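Local coordinates for protein 6-phosphogluconate dehydratase (Shewanella oneidensis, PDB 2GP4) that probably dehydrates 6-phosphogluconate to 2-keto-3-deoxy-6-phosphogluconate in the Entner-Doudoroff pathway with the help of an iron-sulfur cluster, absent from this apo form, at residues 185-195 against 288-299; 272-280 against 405-414. All blocks are in the same frame, centred on the assembly; numbering follows the deposited sequence.

Contact 1. Residues 185-195 against 288-299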
loop_
_atom_site.group_PDB
_atom_site.type_symbol
_atom_site.label_atom_id
_atom_site.label_comp_id
_atom_site.label_asym_id
_atom_site.label_seq_id
_atom_site.Cartn_x
_atom_site.Cartn_y
_atom_site.Cartn_z
ATOM N N ALA A 185 -1.207 -16.486 1.274
ATOM C CA ALA A 185 -1.800 -16.988 2.507
ATOM C C ALA A 185 -3.319 -17.133 2.394
ATOM O O ALA A 185 -3.884 -18.117 2.873
ATOM C CB ALA A 185 -1.446 -16.090 3.667
ATOM N N LEU A 186 -3.978 -16.167 1.755
ATOM C CA LEU A 186 -5.434 -16.224 1.609
ATOM C C LEU A 186 -5.937 -17.393 0.747
ATOM O O LEU A 186 -7.116 -17.751 0.816
ATOM C CB LEU A 186 -5.997 -14.880 1.137
ATOM C CG LEU A 186 -5.803 -13.727 2.133
ATOM C CD1 LEU A 186 -5.926 -12.378 1.431
ATOM C CD2 LEU A 186 -6.754 -13.830 3.337
ATOM N N SER A 187 -5.047 -17.997 -0.040
ATOM C CA SER A 187 -5.357 -19.262 -0.709
ATOM C C SER A 187 -5.578 -20.382 0.307
ATOM O O SER A 187 -6.274 -21.356 0.029
ATOM C CB SER A 187 -4.252 -19.655 -1.688
ATOM O OG SER A 187 -4.536 -19.176 -2.987
ATOM N N PHE A 188 -4.967 -20.231 1.479
ATOM C CA PHE A 188 -5.102 -21.190 2.567
ATOM C C PHE A 188 -5.802 -20.508 3.731
ATOM O O PHE A 188 -5.425 -20.672 4.892
ATOM C CB PHE A 188 -3.725 -21.735 2.953
ATOM C CG PHE A 188 -3.088 -22.558 1.868
ATOM C CD1 PHE A 188 -2.496 -21.946 0.763
ATOM C CD2 PHE A 188 -3.110 -23.947 1.929
ATOM C CE1 PHE A 188 -1.927 -22.701 -0.249
ATOM C CE2 PHE A 188 -2.538 -24.712 0.918
ATOM C CZ PHE A 188 -1.942 -24.087 -0.171
ATOM N N GLY A 189 -6.844 -19.751 3.385
ATOM C CA GLY A 189 -7.554 -18.880 4.307
ATOM C C GLY A 189 -8.205 -19.534 5.506
ATOM O O GLY A 189 -8.592 -18.842 6.446
ATOM N N HIS A 190 -8.326 -20.860 5.465
ATOM C CA HIS A 190 -8.922 -21.653 6.559
ATOM C C HIS A 190 -7.961 -21.842 7.740
ATOM O O HIS A 190 -8.381 -22.157 8.850
ATOM C CB HIS A 190 -9.404 -23.013 6.033
ATOM C CG HIS A 190 -8.320 -23.835 5.406
ATOM N ND1 HIS A 190 -7.971 -25.086 5.871
ATOM C CD2 HIS A 190 -7.490 -23.574 4.367
ATOM C CE1 HIS A 190 -6.979 -25.563 5.140
ATOM N NE2 HIS A 190 -6.666 -24.664 4.224
ATOM N N LEU A 191 -6.671 -21.644 7.493
ATOM C CA LEU A 191 -5.666 -21.749 8.546
ATOM C C LEU A 191 -5.539 -20.427 9.304
ATOM O O LEU A 191 -5.645 -19.359 8.701
ATOM C CB LEU A 191 -4.302 -22.141 7.959
ATOM C CG LEU A 191 -4.154 -23.381 7.067
ATOM C CD1 LEU A 191 -2.700 -23.549 6.651
ATOM C CD2 LEU A 191 -4.668 -24.658 7.744
ATOM N N PRO A 192 -5.338 -20.493 10.637
ATOM C CA PRO A 192 -4.930 -19.303 11.377
ATOM C C PRO A 192 -3.466 -18.994 11.095
ATOM O O PRO A 192 -2.652 -19.918 10.951
ATOM C CB PRO A 192 -5.094 -19.721 12.838
ATOM C CG PRO A 192 -4.939 -21.201 12.827
ATOM C CD PRO A 192 -5.508 -21.662 11.521
HETATM N N MSE A 193 -3.141 -17.707 11.000
HETATM C CA MSE A 193 -1.775 -17.283 10.737
HETATM C C MSE A 193 -1.473 -15.953 11.395
HETATM O O MSE A 193 -2.371 -15.141 11.622
HETATM C CB MSE A 193 -1.511 -17.184 9.234
HETATM C CG MSE A 193 -1.547 -18.513 8.497
HETATM SE SE MSE A 193 -1.288 -18.231 6.610
HETATM C CE MSE A 193 -1.895 -19.938 5.919
ATOM N N LEU A 194 -0.196 -15.750 11.707
ATOM C CA LEU A 194 0.294 -14.479 12.212
ATOM C C LEU A 194 1.525 -14.065 11.433
ATOM O O LEU A 194 2.376 -14.903 11.117
ATOM C CB LEU A 194 0.663 -14.584 13.693
ATOM C CG LEU A 194 -0.421 -14.372 14.748
ATOM C CD1 LEU A 194 -1.347 -15.578 14.872
ATOM C CD2 LEU A 194 0.234 -14.071 16.080
ATOM N N PHE A 195 1.606 -12.773 11.122
ATOM C CA PHE A 195 2.830 -12.186 10.604
ATOM C C PHE A 195 3.783 -11.908 11.769
ATOM O O PHE A 195 3.363 -11.427 12.826
ATOM C CB PHE A 195 2.530 -10.903 9.828
ATOM C CG PHE A 195 2.043 -11.139 8.419
ATOM C CD1 PHE A 195 0.707 -11.436 8.168
ATOM C CD2 PHE A 195 2.926 -11.054 7.341
ATOM C CE1 PHE A 195 0.255 -11.647 6.866
ATOM C CE2 PHE A 195 2.481 -11.263 6.035
ATOM C CZ PHE A 195 1.145 -11.560 5.798
ATOM N N LEU A 288 -5.152 -20.320 18.138
ATOM C CA LEU A 288 -6.086 -19.854 17.114
ATOM C C LEU A 288 -6.504 -20.965 16.153
ATOM O O LEU A 288 -7.265 -20.735 15.207
ATOM C CB LEU A 288 -5.480 -18.670 16.356
ATOM C CG LEU A 288 -5.832 -17.244 16.801
ATOM C CD1 LEU A 288 -5.817 -17.045 18.318
ATOM C CD2 LEU A 288 -4.914 -16.250 16.108
ATOM N N THR A 289 -6.009 -22.167 16.429
ATOM C CA THR A 289 -6.289 -23.380 15.663
ATOM C C THR A 289 -7.783 -23.738 15.642
ATOM O O THR A 289 -8.547 -23.291 16.498
ATOM C CB THR A 289 -5.419 -24.544 16.221
ATOM O OG1 THR A 289 -4.061 -24.350 15.807
ATOM C CG2 THR A 289 -5.892 -25.913 15.745
ATOM N N GLU A 290 -8.188 -24.538 14.655
ATOM C CA GLU A 290 -9.581 -24.984 14.508
ATOM C C GLU A 290 -10.079 -25.852 15.675
ATOM O O GLU A 290 -11.286 -26.072 15.815
ATOM C CB GLU A 290 -9.775 -25.716 13.172
ATOM C CG GLU A 290 -11.218 -25.716 12.659
ATOM C CD GLU A 290 -11.513 -26.839 11.673
ATOM O OE1 GLU A 290 -10.627 -27.186 10.860
ATOM O OE2 GLU A 290 -12.645 -27.369 11.705
ATOM N N LEU A 291 -9.147 -26.317 16.511
ATOM C CA LEU A 291 -9.443 -27.175 17.665
ATOM C C LEU A 291 -10.567 -26.626 18.549
ATOM O O LEU A 291 -11.316 -27.394 19.164
ATOM C CB LEU A 291 -8.168 -27.428 18.498
ATOM C CG LEU A 291 -7.860 -26.673 19.809
ATOM C CD1 LEU A 291 -6.829 -27.428 20.648
ATOM C CD2 LEU A 291 -7.414 -25.229 19.578
ATOM N N GLY A 292 -10.674 -25.300 18.611
ATOM C CA GLY A 292 -11.731 -24.640 19.366
ATOM C C GLY A 292 -11.232 -23.556 20.299
ATOM O O GLY A 292 -10.028 -23.333 20.421
ATOM N N THR A 293 -12.186 -22.915 20.978
ATOM C CA THR A 293 -11.994 -21.742 21.855
ATOM C C THR A 293 -11.864 -20.435 21.076
ATOM O O THR A 293 -12.682 -19.531 21.259
ATOM C CB THR A 293 -10.869 -21.885 22.949
ATOM O OG1 THR A 293 -9.574 -21.991 22.335
ATOM C CG2 THR A 293 -11.128 -23.086 23.858
ATOM N N GLN A 294 -10.863 -20.337 20.204
ATOM C CA GLN A 294 -10.578 -19.075 19.520
ATOM C C GLN A 294 -10.140 -19.257 18.054
ATOM O O GLN A 294 -9.162 -18.653 17.610
ATOM C CB GLN A 294 -9.527 -18.297 20.317
ATOM C CG GLN A 294 -9.632 -16.776 20.214
ATOM C CD GLN A 294 -8.641 -16.048 21.118
ATOM O OE1 GLN A 294 -8.168 -16.592 22.120
ATOM N NE2 GLN A 294 -8.328 -14.814 20.766
ATOM N N TYR A 295 -10.873 -20.082 17.306
ATOM C CA TYR A 295 -10.592 -20.298 15.880
ATOM C C TYR A 295 -10.682 -19.003 15.069
ATOM O O TYR A 295 -11.761 -18.424 14.910
ATOM C CB TYR A 295 -11.515 -21.375 15.288
ATOM C CG TYR A 295 -11.326 -21.643 13.801
ATOM C CD1 TYR A 295 -10.050 -21.818 13.251
ATOM C CD2 TYR A 295 -12.431 -21.742 12.949
ATOM C CE1 TYR A 295 -9.880 -22.076 11.894
ATOM C CE2 TYR A 295 -12.273 -22.002 11.589
ATOM C CZ TYR A 295 -10.995 -22.167 11.067
ATOM O OH TYR A 295 -10.831 -22.423 9.723
ATOM N N SER A 296 -9.530 -18.573 14.559
ATOM C CA SER A 296 -9.405 -17.317 13.828
ATOM C C SER A 296 -8.647 -17.504 12.505
ATOM O O SER A 296 -7.464 -17.163 12.412
ATOM C CB SER A 296 -8.712 -16.266 14.699
ATOM O OG SER A 296 -9.429 -16.043 15.905
ATOM N N PRO A 297 -9.333 -18.037 11.475
ATOM C CA PRO A 297 -8.694 -18.246 10.176
ATOM C C PRO A 297 -8.371 -16.919 9.478
ATOM O O PRO A 297 -9.161 -15.976 9.546
ATOM C CB PRO A 297 -9.743 -19.048 9.393
ATOM C CG PRO A 297 -11.027 -18.721 10.026
ATOM C CD PRO A 297 -10.742 -18.463 11.471
ATOM N N ILE A 298 -7.212 -16.850 8.828
ATOM C CA ILE A 298 -6.766 -15.605 8.184
ATOM C C ILE A 298 -7.765 -15.052 7.158
ATOM O O ILE A 298 -7.914 -13.836 7.034
ATOM C CB ILE A 298 -5.335 -15.719 7.571
ATOM C CG1 ILE A 298 -4.801 -14.325 7.202
ATOM C CG2 ILE A 298 -5.322 -16.669 6.381
ATOM C CD1 ILE A 298 -3.288 -14.200 7.215
ATOM N N GLY A 299 -8.454 -15.949 6.453
ATOM C CA GLY A 299 -9.455 -15.562 5.463
ATOM C C GLY A 299 -10.697 -14.928 6.060
ATOM O O GLY A 299 -11.531 -14.383 5.333
HETATM O O HOH W 1 -4.875 -15.469 11.021
#
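Y295 reaches H190 with its hydroxyl: OH donates to H190 O at 2.6 Å, in the carbonyl plane and on a lone pair, and H190 O lies at the edge of the phenol ring, in its plane. With CG anti to the backbone N (chi1 178°), the ring stands between P297 CD, over the centre of one face, and E290 CG, over the centre of the other. Next to this bond the backbones join: G299 N donates to G189 O on a lone pair, and I298 N gives L191 O a nearly straight bond of 3.0 Å (175° at the hydrogen). I298 points into the other segment and splits its branches there, CG2 lying 3.8 Å from G189 CA while CD1 packs on M193 CB at 4.0 Å. P192 sets CB and CG against L288 O, with CB 3.7 Å from L288 CB. Farther along, L194 and L288 meet nearly at a right angle through CD1 and CD2. A water accepts from M193 N and donates weakly to S296 O. The turns 186-189 and 188-191 thus present their carbonyls to the first turn of helix 298-301, with P297 at its N-cap position, in a buried loop-to-helix junction beside edge strand 193-195.

Contact 2. Residues 272-280 against 405-414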
loop_
_atom_site.group_PDB
_atom_site.type_symbol
_atom_site.label_atom_id
_atom_site.label_comp_id
_atom_site.label_asym_id
_atom_site.label_seq_id
_atom_site.Cartn_x
_atom_site.Cartn_y
_atom_site.Cartn_z
ATOM N N PRO A 272 15.732 -8.161 23.484
ATOM C CA PRO A 272 15.105 -9.307 24.152
ATOM C C PRO A 272 13.571 -9.268 24.151
ATOM O O PRO A 272 12.942 -10.311 24.320
ATOM C CB PRO A 272 15.655 -9.238 25.584
ATOM C CG PRO A 272 16.140 -7.848 25.753
ATOM C CD PRO A 272 16.594 -7.394 24.404
ATOM N N LEU A 273 12.979 -8.087 23.967
ATOM C CA LEU A 273 11.530 -7.984 23.779
ATOM C C LEU A 273 11.114 -8.630 22.458
ATOM O O LEU A 273 10.131 -9.376 22.409
ATOM C CB LEU A 273 11.051 -6.527 23.837
ATOM C CG LEU A 273 9.555 -6.271 23.591
ATOM C CD1 LEU A 273 8.682 -6.945 24.645
ATOM C CD2 LEU A 273 9.254 -4.786 23.522
ATOM N N ARG A 274 11.870 -8.336 21.399
ATOM C CA ARG A 274 11.689 -8.980 20.099
ATOM C C ARG A 274 11.765 -10.502 20.227
ATOM O O ARG A 274 10.983 -11.216 19.600
ATOM C CB ARG A 274 12.708 -8.444 19.075
ATOM C CG ARG A 274 12.877 -9.268 17.794
ATOM C CD ARG A 274 11.636 -9.289 16.908
ATOM N NE ARG A 274 11.322 -7.982 16.338
ATOM C CZ ARG A 274 10.184 -7.324 16.536
ATOM N NH1 ARG A 274 9.221 -7.843 17.288
ATOM N NH2 ARG A 274 10.000 -6.140 15.968
ATOM N N GLU A 275 12.681 -10.999 21.056
ATOM C CA GLU A 275 12.752 -12.436 21.292
ATOM C C GLU A 275 11.467 -12.947 21.936
ATOM O O GLU A 275 10.932 -13.968 21.515
ATOM C CB GLU A 275 13.980 -12.835 22.119
ATOM C CG GLU A 275 14.341 -14.314 21.939
ATOM C CD GLU A 275 15.572 -14.754 22.718
ATOM O OE1 GLU A 275 16.629 -14.090 22.617
ATOM O OE2 GLU A 275 15.479 -15.785 23.421
ATOM N N ALA A 276 10.967 -12.219 22.934
ATOM C CA ALA A 276 9.717 -12.575 23.611
ATOM C C ALA A 276 8.495 -12.524 22.683
ATOM O O ALA A 276 7.618 -13.384 22.765
ATOM C CB ALA A 276 9.506 -11.692 24.838
ATOM N N LEU A 277 8.450 -11.522 21.803
ATOM C CA LEU A 277 7.360 -11.376 20.835
ATOM C C LEU A 277 7.345 -12.472 19.772
ATOM O O LEU A 277 6.281 -12.823 19.263
ATOM C CB LEU A 277 7.396 -10.001 20.168
ATOM C CG LEU A 277 7.042 -8.780 21.022
ATOM C CD1 LEU A 277 7.234 -7.516 20.209
ATOM C CD2 LEU A 277 5.622 -8.852 21.574
ATOM N N ASN A 278 8.521 -13.004 19.440
ATOM C CA ASN A 278 8.625 -14.159 18.552
ATOM C C ASN A 278 8.054 -15.405 19.214
ATOM O O ASN A 278 7.447 -16.248 18.549
ATOM C CB ASN A 278 10.078 -14.409 18.133
ATOM C CG ASN A 278 10.653 -13.283 17.275
ATOM O OD1 ASN A 278 9.927 -12.563 16.580
ATOM N ND2 ASN A 278 11.970 -13.132 17.320
ATOM N N LYS A 279 8.248 -15.507 20.527
ATOM C CA LYS A 279 7.753 -16.644 21.295
ATOM C C LYS A 279 6.236 -16.574 21.428
ATOM O O LYS A 279 5.547 -17.592 21.311
ATOM C CB LYS A 279 8.394 -16.691 22.688
ATOM C CG LYS A 279 9.899 -16.430 22.736
ATOM C CD LYS A 279 10.726 -17.647 22.341
ATOM C CE LYS A 279 12.207 -17.426 22.632
ATOM N NZ LYS A 279 12.473 -17.223 24.088
HETATM N N MSE A 280 5.723 -15.370 21.672
HETATM C CA MSE A 280 4.288 -15.159 21.828
HETATM C C MSE A 280 3.546 -15.435 20.523
HETATM O O MSE A 280 2.473 -16.037 20.529
HETATM C CB MSE A 280 4.001 -13.740 22.323
HETATM C CG MSE A 280 2.559 -13.513 22.737
HETATM SE SE MSE A 280 2.099 -14.590 24.288
HETATM C CE MSE A 280 0.166 -14.722 24.030
ATOM N N PRO A 405 3.466 -3.541 23.751
ATOM C CA PRO A 405 4.207 -4.589 24.442
ATOM C C PRO A 405 5.380 -4.043 25.248
ATOM O O PRO A 405 6.035 -3.089 24.837
ATOM C CB PRO A 405 4.702 -5.480 23.301
ATOM C CG PRO A 405 4.776 -4.577 22.115
ATOM C CD PRO A 405 3.725 -3.538 22.297
ATOM N N LYS A 406 5.617 -4.655 26.401
ATOM C CA LYS A 406 6.713 -4.286 27.284
ATOM C C LYS A 406 7.317 -5.547 27.863
ATOM O O LYS A 406 6.614 -6.532 28.082
ATOM C CB LYS A 406 6.219 -3.392 28.432
ATOM C CG LYS A 406 5.716 -2.011 28.023
ATOM C CD LYS A 406 6.846 -1.015 27.844
ATOM C CE LYS A 406 6.294 0.384 27.648
ATOM N NZ LYS A 406 7.279 1.271 26.985
ATOM N N LEU A 407 8.619 -5.512 28.115
ATOM C CA LEU A 407 9.282 -6.597 28.815
ATOM C C LEU A 407 9.682 -6.113 30.209
ATOM O O LEU A 407 10.775 -5.576 30.408
ATOM C CB LEU A 407 10.486 -7.097 28.012
ATOM C CG LEU A 407 11.131 -8.428 28.402
ATOM C CD1 LEU A 407 10.159 -9.595 28.283
ATOM C CD2 LEU A 407 12.368 -8.666 27.544
ATOM N N LEU A 408 8.772 -6.297 31.163
ATOM C CA LEU A 408 8.945 -5.785 32.523
ATOM C C LEU A 408 9.321 -6.902 33.490
ATOM O O LEU A 408 8.576 -7.867 33.655
ATOM C CB LEU A 408 7.676 -5.072 33.004
ATOM C CG LEU A 408 7.015 -4.024 32.094
ATOM C CD1 LEU A 408 5.642 -3.627 32.624
ATOM C CD2 LEU A 408 7.881 -2.796 31.919
ATOM N N ASP A 409 10.481 -6.754 34.129
ATOM C CA ASP A 409 11.063 -7.800 34.982
ATOM C C ASP A 409 11.120 -9.161 34.270
ATOM O O ASP A 409 10.846 -10.207 34.868
ATOM C CB ASP A 409 10.328 -7.892 36.327
ATOM C CG ASP A 409 10.531 -6.658 37.191
ATOM O OD1 ASP A 409 11.693 -6.231 37.370
ATOM O OD2 ASP A 409 9.529 -6.115 37.697
ATOM N N GLY A 410 11.471 -9.120 32.983
ATOM C CA GLY A 410 11.593 -10.315 32.158
ATOM C C GLY A 410 10.266 -10.869 31.666
ATOM O O GLY A 410 10.240 -11.836 30.908
ATOM N N GLU A 411 9.166 -10.251 32.088
ATOM C CA GLU A 411 7.827 -10.727 31.748
ATOM C C GLU A 411 7.176 -9.861 30.666
ATOM O O GLU A 411 7.089 -8.640 30.797
ATOM C CB GLU A 411 6.949 -10.791 33.005
ATOM C CG GLU A 411 5.544 -11.327 32.773
ATOM C CD GLU A 411 4.681 -11.322 34.030
ATOM O OE1 GLU A 411 5.237 -11.220 35.148
ATOM O OE2 GLU A 411 3.441 -11.426 33.897
ATOM N N LEU A 412 6.718 -10.511 29.600
ATOM C CA LEU A 412 6.069 -9.823 28.497
ATOM C C LEU A 412 4.651 -9.392 28.872
ATOM O O LEU A 412 3.794 -10.234 29.143
ATOM C CB LEU A 412 6.059 -10.709 27.247
ATOM C CG LEU A 412 5.221 -10.284 26.035
ATOM C CD1 LEU A 412 5.674 -8.943 25.467
ATOM C CD2 LEU A 412 5.265 -11.373 24.964
ATOM N N ARG A 413 4.420 -8.079 28.887
ATOM C CA ARG A 413 3.113 -7.519 29.218
ATOM C C ARG A 413 2.678 -6.495 28.182
ATOM O O ARG A 413 3.512 -5.814 27.579
ATOM C CB ARG A 413 3.139 -6.823 30.580
ATOM C CG ARG A 413 3.781 -7.602 31.715
ATOM C CD ARG A 413 3.665 -6.816 33.003
ATOM N NE ARG A 413 2.281 -6.754 33.459
ATOM C CZ ARG A 413 1.798 -7.449 34.482
ATOM N NH1 ARG A 413 2.588 -8.256 35.179
ATOM N NH2 ARG A 413 0.522 -7.331 34.809
ATOM N N TRP A 414 1.368 -6.381 27.990
ATOM C CA TRP A 414 0.806 -5.306 27.180
ATOM C C TRP A 414 0.233 -4.211 28.083
ATOM O O TRP A 414 -0.513 -4.491 29.022
ATOM C CB TRP A 414 -0.229 -5.848 26.190
ATOM C CG TRP A 414 0.386 -6.251 24.863
ATOM C CD1 TRP A 414 0.513 -5.467 23.749
ATOM C CD2 TRP A 414 0.965 -7.520 24.524
ATOM N NE1 TRP A 414 1.127 -6.166 22.741
ATOM C CE2 TRP A 414 1.415 -7.429 23.186
ATOM C CE3 TRP A 414 1.150 -8.724 25.220
ATOM C CZ2 TRP A 414 2.041 -8.500 22.525
ATOM C CZ3 TRP A 414 1.773 -9.791 24.563
ATOM C CH2 TRP A 414 2.210 -9.669 23.227
#
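P405, in the first strand of the hairpin, sets its CB 3.9 Å from L277 CD2, on the side facing helix 272-287. The side chain of K406 leaves its backbone away from the helix, and its NZ hydrogen-bonds to L228 O, while its backbone pairs with R413. L407 comes next and forks over the start of the helix: CD2 rests on the backbone of P272, 3.6 Å from its carbonyl carbon C, and CD1 approaches A276 CB. Its CB also meets L273 CD1. Past the type I' turn 408-411, L412 points toward the helix. CG anti to the backbone N (chi1 170°) carries both methyls forward, CD1 to L273 CD1 at 3.7 Å and to L277 CD2, CD2 to M280 CB at 3.8 Å and to A276 O. An alanine here would remove both methyls and is likely to open a gap between L273, L277 and M280, leaving their side chains freer to turn. W414 finishes the row with the six-membered part of its indole, CZ2 lying 3.7 Å from L277 CD2. M280 CG comes to the ring edge at CH2, 3.9 Å away, and P405 CB lies over one face toward the rim. The two-stranded antiparallel sheet 403-408/411-416 thus lies across helix 272-287, strand 411-414 at 77° to the helical segment; W414 NE1 hydrogen-bonds to P262 O, and L407's backbone to E229, ending helix 223-229.

Overall arrangement
Helix 272-287 ties the two contacts together: contact 2 uses its first turns, and the chain leaving its far end runs directly into the 288-299 segment of contact 1. Their centres are about 23 Å apart, yet their nearest atoms come within about 5 Å without touching. Along the sequence the pairings alternate, 185-195 reaching forward to 288-299 and 272-280 to 405-414. Contact 1 is mostly buried and held by hydrogen bonds as well as apolar contacts; contact 2 is apolar and only partly buried. Both lie away from the centre of the chain, their own centres about 23 and 29 Å from it, and neither holds a ligand or metal in this cluster-free model.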